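Local coordinates for OxyA protein (Actinoplanes teichomyceticus, PDB 5HH3) that is a heme-dependent cytochrome P450 that probably carries out a phenolic coupling, cyclising the peptide precursor during glycopeptide antibiotic biosynthesis, at residues 115-129 with 149-163. Numbering follows the deposited sequence.
Sequences MQKFQPQVERVVQDS and SVATTATCDFLGIPR
Val-125 drops as a knob into a hole formed by Val-150, Thr-153, Ala-154 and Asp-157, the centre of a near-antiparallel helix pair (151°) in the cytochrome P450 fold. Its two methyls divide the work. CG1 faces Thr-153 and Ala-154, while Val-125 CG2 lies 3.6 Å from Thr-153 CG2 and also brushes Arg-163 NH2 and Asp-157 OD2. That last pair is a salt bridge whose two bonds fix the rotation of the guanidinium: Arg-163 grips the carboxylate of Asp-157 side-on, Arg-163 NH2 to Asp-157 OD2 at 2.7 Å and NE to OD1 at 3.0 Å, each oxygen offering its syn lone pair. Thr-153 CG2 sits over one guanidinium face. Toward the heme, aromatics take over. Phe-118, its CG anti to the backbone N (chi1 -165°), reaches across so that CZ comes 3.3 Å from Ala-154 O, at the ring edge. Phe-158 turns its own edge to the Phe-118 face, planes 67° apart, and Met-115 bends at chi2 and chi3 to bring its CE 3.4 Å from Phe-158 CE1. The side chain of Phe-158 lies about 6 Å from the bound heme. At the far end the hydroxyls of Ser-129 and Ser-149 meet, OG to OG at 2.7 Å, beside a water donating to Ser-129 O.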
loop_
_atom_site.group_PDB
_atom_site.type_symbol
_atom_site.label_atom_id
_atom_site.label_comp_id
_atom_site.label_asym_id
_atom_site.label_seq_id
_atom_site.Cartn_x
_atom_site.Cartn_y
_atom_site.Cartn_z
ATOM N N MET B 115 24.451 10.121 -26.352
ATOM C CA MET B 115 25.281 9.373 -25.406
ATOM C C MET B 115 26.760 9.299 -25.798
ATOM O O MET B 115 27.626 9.383 -24.924
ATOM C CB MET B 115 24.675 7.991 -25.153
ATOM C CG MET B 115 23.284 8.072 -24.538
ATOM S SD MET B 115 23.268 8.918 -22.939
ATOM C CE MET B 115 22.883 10.626 -23.274
ATOM N N GLN B 116 27.051 9.207 -27.095
ATOM C CA GLN B 116 28.430 9.310 -27.597
ATOM C C GLN B 116 29.105 10.629 -27.201
ATOM O O GLN B 116 30.271 10.648 -26.834
ATOM C CB GLN B 116 28.454 9.209 -29.120
ATOM C CG GLN B 116 28.101 7.837 -29.682
ATOM C CD GLN B 116 27.746 7.877 -31.171
ATOM O OE1 GLN B 116 27.949 8.882 -31.855
ATOM N NE2 GLN B 116 27.191 6.778 -31.670
ATOM N N LYS B 117 28.366 11.728 -27.306
ATOM C CA LYS B 117 28.873 13.046 -26.914
ATOM C C LYS B 117 29.122 13.206 -25.416
ATOM O O LYS B 117 30.024 13.927 -25.016
ATOM C CB LYS B 117 27.927 14.145 -27.393
ATOM C CG LYS B 117 28.030 14.369 -28.887
ATOM C CD LYS B 117 27.043 15.403 -29.383
ATOM C CE LYS B 117 27.169 15.567 -30.892
ATOM N NZ LYS B 117 26.855 14.303 -31.627
ATOM N N PHE B 118 28.306 12.547 -24.599
ATOM C CA PHE B 118 28.403 12.637 -23.150
ATOM C C PHE B 118 29.538 11.760 -22.577
ATOM O O PHE B 118 29.984 11.990 -21.463
ATOM C CB PHE B 118 27.039 12.254 -22.558
ATOM C CG PHE B 118 26.847 12.623 -21.109
ATOM C CD1 PHE B 118 27.088 13.918 -20.659
ATOM C CD2 PHE B 118 26.349 11.684 -20.207
ATOM C CE1 PHE B 118 26.891 14.255 -19.335
ATOM C CE2 PHE B 118 26.152 12.019 -18.873
ATOM C CZ PHE B 118 26.429 13.305 -18.443
ATOM N N GLN B 119 30.021 10.781 -23.343
ATOM C CA GLN B 119 30.972 9.769 -22.851
ATOM C C GLN B 119 32.277 10.317 -22.194
ATOM O O GLN B 119 32.639 9.859 -21.111
ATOM C CB GLN B 119 31.260 8.745 -23.970
ATOM C CG GLN B 119 32.061 7.511 -23.570
ATOM C CD GLN B 119 33.573 7.698 -23.616
ATOM O OE1 GLN B 119 34.104 8.684 -24.145
ATOM N NE2 GLN B 119 34.279 6.737 -23.051
ATOM N N PRO B 120 32.977 11.278 -22.843
ATOM C CA PRO B 120 34.162 11.899 -22.199
ATOM C C PRO B 120 33.881 12.518 -20.820
ATOM O O PRO B 120 34.690 12.372 -19.915
ATOM C CB PRO B 120 34.586 12.984 -23.192
ATOM C CG PRO B 120 34.066 12.530 -24.510
ATOM C CD PRO B 120 32.827 11.728 -24.246
ATOM N N GLN B 121 32.741 13.191 -20.671
ATOM C CA GLN B 121 32.335 13.752 -19.376
ATOM C C GLN B 121 32.089 12.663 -18.319
ATOM O O GLN B 121 32.488 12.824 -17.162
ATOM C CB GLN B 121 31.091 14.635 -19.524
ATOM C CG GLN B 121 30.863 15.571 -18.340
ATOM C CD GLN B 121 29.993 16.771 -18.675
ATOM O OE1 GLN B 121 29.120 16.709 -19.541
ATOM N NE2 GLN B 121 30.231 17.875 -17.985
ATOM N N VAL B 122 31.451 11.560 -18.723
ATOM C CA VAL B 122 31.186 10.453 -17.811
ATOM C C VAL B 122 32.507 9.811 -17.357
ATOM O O VAL B 122 32.637 9.514 -16.189
ATOM C CB VAL B 122 30.204 9.411 -18.399
ATOM C CG1 VAL B 122 30.071 8.208 -17.477
ATOM C CG2 VAL B 122 28.837 10.041 -18.596
ATOM N N GLU B 123 33.485 9.680 -18.258
ATOM C CA GLU B 123 34.822 9.194 -17.898
ATOM C C GLU B 123 35.468 10.062 -16.819
ATOM O O GLU B 123 36.002 9.542 -15.846
ATOM C CB GLU B 123 35.753 9.135 -19.119
ATOM C CG GLU B 123 35.422 8.048 -20.134
ATOM C CD GLU B 123 36.367 8.035 -21.337
ATOM O OE1 GLU B 123 36.936 9.089 -21.722
ATOM O OE2 GLU B 123 36.539 6.940 -21.913
ATOM N N ARG B 124 35.397 11.380 -16.991
ATOM C CA ARG B 124 35.907 12.312 -15.982
ATOM C C ARG B 124 35.207 12.188 -14.633
ATOM O O ARG B 124 35.862 12.268 -13.590
ATOM C CB ARG B 124 35.825 13.766 -16.464
ATOM C CG ARG B 124 36.859 14.125 -17.517
ATOM C CD ARG B 124 36.917 15.628 -17.765
ATOM N NE ARG B 124 35.728 16.089 -18.488
ATOM C CZ ARG B 124 35.545 16.036 -19.816
ATOM N NH1 ARG B 124 36.481 15.554 -20.640
ATOM N NH2 ARG B 124 34.402 16.479 -20.331
ATOM N N VAL B 125 33.880 12.015 -14.637
ATOM C CA VAL B 125 33.142 11.869 -13.379
ATOM C C VAL B 125 33.622 10.623 -12.638
ATOM O O VAL B 125 33.845 10.672 -11.430
ATOM C CB VAL B 125 31.621 11.826 -13.587
ATOM C CG1 VAL B 125 30.904 11.397 -12.307
ATOM C CG2 VAL B 125 31.126 13.193 -14.041
ATOM N N VAL B 126 33.775 9.518 -13.365
ATOM C CA VAL B 126 34.267 8.293 -12.766
ATOM C C VAL B 126 35.688 8.481 -12.177
ATOM O O VAL B 126 35.934 8.100 -11.034
ATOM C CB VAL B 126 34.358 7.141 -13.764
ATOM C CG1 VAL B 126 34.659 5.871 -12.997
ATOM C CG2 VAL B 126 33.079 6.987 -14.575
ATOM N N GLN B 127 36.601 9.066 -12.953
ATOM C CA GLN B 127 37.976 9.290 -12.468
ATOM C C GLN B 127 38.008 10.185 -11.228
ATOM O O GLN B 127 38.746 9.894 -10.296
ATOM C CB GLN B 127 38.887 9.860 -13.571
ATOM C CG GLN B 127 39.140 8.893 -14.722
ATOM C CD GLN B 127 39.801 7.597 -14.277
ATOM O OE1 GLN B 127 40.781 7.611 -13.538
ATOM N NE2 GLN B 127 39.269 6.475 -14.723
ATOM N N ASP B 128 37.178 11.230 -11.199
ATOM C CA ASP B 128 37.087 12.124 -10.023
ATOM C C ASP B 128 36.563 11.374 -8.790
ATOM O O ASP B 128 37.123 11.482 -7.706
ATOM C CB ASP B 128 36.193 13.350 -10.303
ATOM C CG ASP B 128 36.806 14.327 -11.305
ATOM O OD1 ASP B 128 38.049 14.463 -11.355
ATOM O OD2 ASP B 128 36.034 14.975 -12.049
ATOM N N SER B 129 35.503 10.591 -8.958
ATOM C CA SER B 129 34.966 9.798 -7.855
ATOM C C SER B 129 36.019 8.820 -7.302
ATOM O O SER B 129 36.144 8.662 -6.087
ATOM C CB SER B 129 33.688 9.051 -8.286
ATOM O OG SER B 129 32.657 9.993 -8.595
ATOM N N SER B 149 28.034 9.095 -5.620
ATOM C CA SER B 149 28.948 10.106 -6.153
ATOM C C SER B 149 28.861 10.129 -7.671
ATOM O O SER B 149 28.651 11.184 -8.266
ATOM C CB SER B 149 30.394 9.815 -5.721
ATOM O OG SER B 149 31.289 10.700 -6.344
ATOM N N VAL B 150 29.000 8.962 -8.288
ATOM C CA VAL B 150 28.895 8.856 -9.747
ATOM C C VAL B 150 27.468 9.127 -10.245
ATOM O O VAL B 150 27.294 9.901 -11.172
ATOM C CB VAL B 150 29.398 7.493 -10.262
ATOM C CG1 VAL B 150 29.129 7.345 -11.756
ATOM C CG2 VAL B 150 30.890 7.362 -9.970
ATOM N N ALA B 151 26.464 8.528 -9.611
ATOM C CA ALA B 151 25.067 8.687 -10.083
ATOM C C ALA B 151 24.566 10.139 -10.068
ATOM O O ALA B 151 24.003 10.606 -11.053
ATOM C CB ALA B 151 24.111 7.791 -9.308
ATOM N N THR B 152 24.790 10.839 -8.964
ATOM C CA THR B 152 24.329 12.216 -8.820
ATOM C C THR B 152 24.985 13.153 -9.830
ATOM O O THR B 152 24.307 13.939 -10.478
ATOM C CB THR B 152 24.601 12.765 -7.415
ATOM O OG1 THR B 152 23.989 11.917 -6.456
ATOM C CG2 THR B 152 24.030 14.164 -7.253
ATOM N N THR B 153 26.310 13.065 -9.932
ATOM C CA THR B 153 27.076 13.933 -10.813
ATOM C C THR B 153 26.759 13.657 -12.280
ATOM O O THR B 153 26.472 14.585 -13.011
ATOM C CB THR B 153 28.586 13.821 -10.537
ATOM O OG1 THR B 153 28.818 14.082 -9.161
ATOM C CG2 THR B 153 29.366 14.833 -11.338
ATOM N N ALA B 154 26.768 12.389 -12.684
ATOM C CA ALA B 154 26.462 12.020 -14.075
ATOM C C ALA B 154 25.040 12.438 -14.488
ATOM O O ALA B 154 24.852 12.957 -15.590
ATOM C CB ALA B 154 26.656 10.524 -14.299
ATOM N N THR B 155 24.052 12.221 -13.619
ATOM C CA THR B 155 22.672 12.611 -13.941
ATOM C C THR B 155 22.503 14.134 -13.972
ATOM O O THR B 155 21.880 14.648 -14.890
ATOM C CB THR B 155 21.599 11.987 -13.013
ATOM O OG1 THR B 155 21.837 12.336 -11.640
ATOM C CG2 THR B 155 21.574 10.504 -13.159
ATOM N N CYS B 156 23.050 14.850 -12.986
ATOM C CA CYS B 156 23.012 16.317 -13.001
ATOM C C CYS B 156 23.756 16.923 -14.197
ATOM O O CYS B 156 23.259 17.870 -14.796
ATOM C CB CYS B 156 23.525 16.930 -11.691
ATOM S SG CYS B 156 22.408 16.654 -10.297
ATOM N N ASP B 157 24.928 16.377 -14.549
ATOM C CA ASP B 157 25.656 16.799 -15.777
ATOM C C ASP B 157 24.803 16.571 -17.031
ATOM O O ASP B 157 24.732 17.447 -17.884
ATOM C CB ASP B 157 27.008 16.081 -15.946
ATOM C CG ASP B 157 28.068 16.548 -14.952
ATOM O OD1 ASP B 157 27.863 17.544 -14.218
ATOM O OD2 ASP B 157 29.139 15.904 -14.904
ATOM N N PHE B 158 24.121 15.428 -17.109
ATOM C CA PHE B 158 23.250 15.129 -18.238
ATOM C C PHE B 158 22.136 16.179 -18.364
ATOM O O PHE B 158 21.828 16.627 -19.466
ATOM C CB PHE B 158 22.704 13.707 -18.116
ATOM C CG PHE B 158 21.643 13.358 -19.123
ATOM C CD1 PHE B 158 21.984 13.038 -20.433
ATOM C CD2 PHE B 158 20.303 13.322 -18.754
ATOM C CE1 PHE B 158 21.002 12.712 -21.359
ATOM C CE2 PHE B 158 19.317 12.989 -19.678
ATOM C CZ PHE B 158 19.672 12.677 -20.982
ATOM N N LEU B 159 21.574 16.589 -17.229
ATOM C CA LEU B 159 20.607 17.682 -17.192
ATOM C C LEU B 159 21.185 19.078 -17.429
ATOM O O LEU B 159 20.421 20.005 -17.671
ATOM C CB LEU B 159 19.870 17.716 -15.862
ATOM C CG LEU B 159 18.984 16.531 -15.540
ATOM C CD1 LEU B 159 18.327 16.837 -14.209
ATOM C CD2 LEU B 159 17.929 16.297 -16.629
ATOM N N GLY B 160 22.500 19.245 -17.337
ATOM C CA GLY B 160 23.123 20.538 -17.495
ATOM C C GLY B 160 23.069 21.398 -16.239
ATOM O O GLY B 160 23.167 22.620 -16.340
ATOM N N ILE B 161 22.919 20.793 -15.057
ATOM C CA ILE B 161 22.978 21.575 -13.817
ATOM C C ILE B 161 24.461 21.963 -13.620
ATOM O O ILE B 161 25.311 21.084 -13.661
ATOM C CB ILE B 161 22.472 20.787 -12.576
ATOM C CG1 ILE B 161 21.104 20.108 -12.804
ATOM C CG2 ILE B 161 22.402 21.697 -11.356
ATOM C CD1 ILE B 161 20.019 21.031 -13.298
ATOM N N PRO B 162 24.782 23.271 -13.444
ATOM C CA PRO B 162 26.183 23.604 -13.182
ATOM C C PRO B 162 26.682 22.954 -11.906
ATOM O O PRO B 162 25.899 22.761 -10.973
ATOM C CB PRO B 162 26.179 25.137 -13.060
ATOM C CG PRO B 162 25.007 25.574 -13.859
ATOM C CD PRO B 162 23.978 24.487 -13.681
ATOM N N ARG B 163 27.970 22.608 -11.886
ATOM C CA ARG B 163 28.576 21.874 -10.774
ATOM C C ARG B 163 28.369 22.518 -9.408
ATOM O O ARG B 163 28.117 21.824 -8.426
ATOM C CB ARG B 163 30.073 21.677 -11.026
ATOM C CG ARG B 163 30.362 20.654 -12.110
ATOM C CD ARG B 163 30.054 19.268 -11.604
ATOM N NE ARG B 163 30.295 18.219 -12.577
ATOM C CZ ARG B 163 31.420 17.509 -12.706
ATOM N NH1 ARG B 163 32.498 17.750 -11.961
ATOM N NH2 ARG B 163 31.472 16.546 -13.617
HETATM O O HOH W 1 33.995 9.599 -4.535
#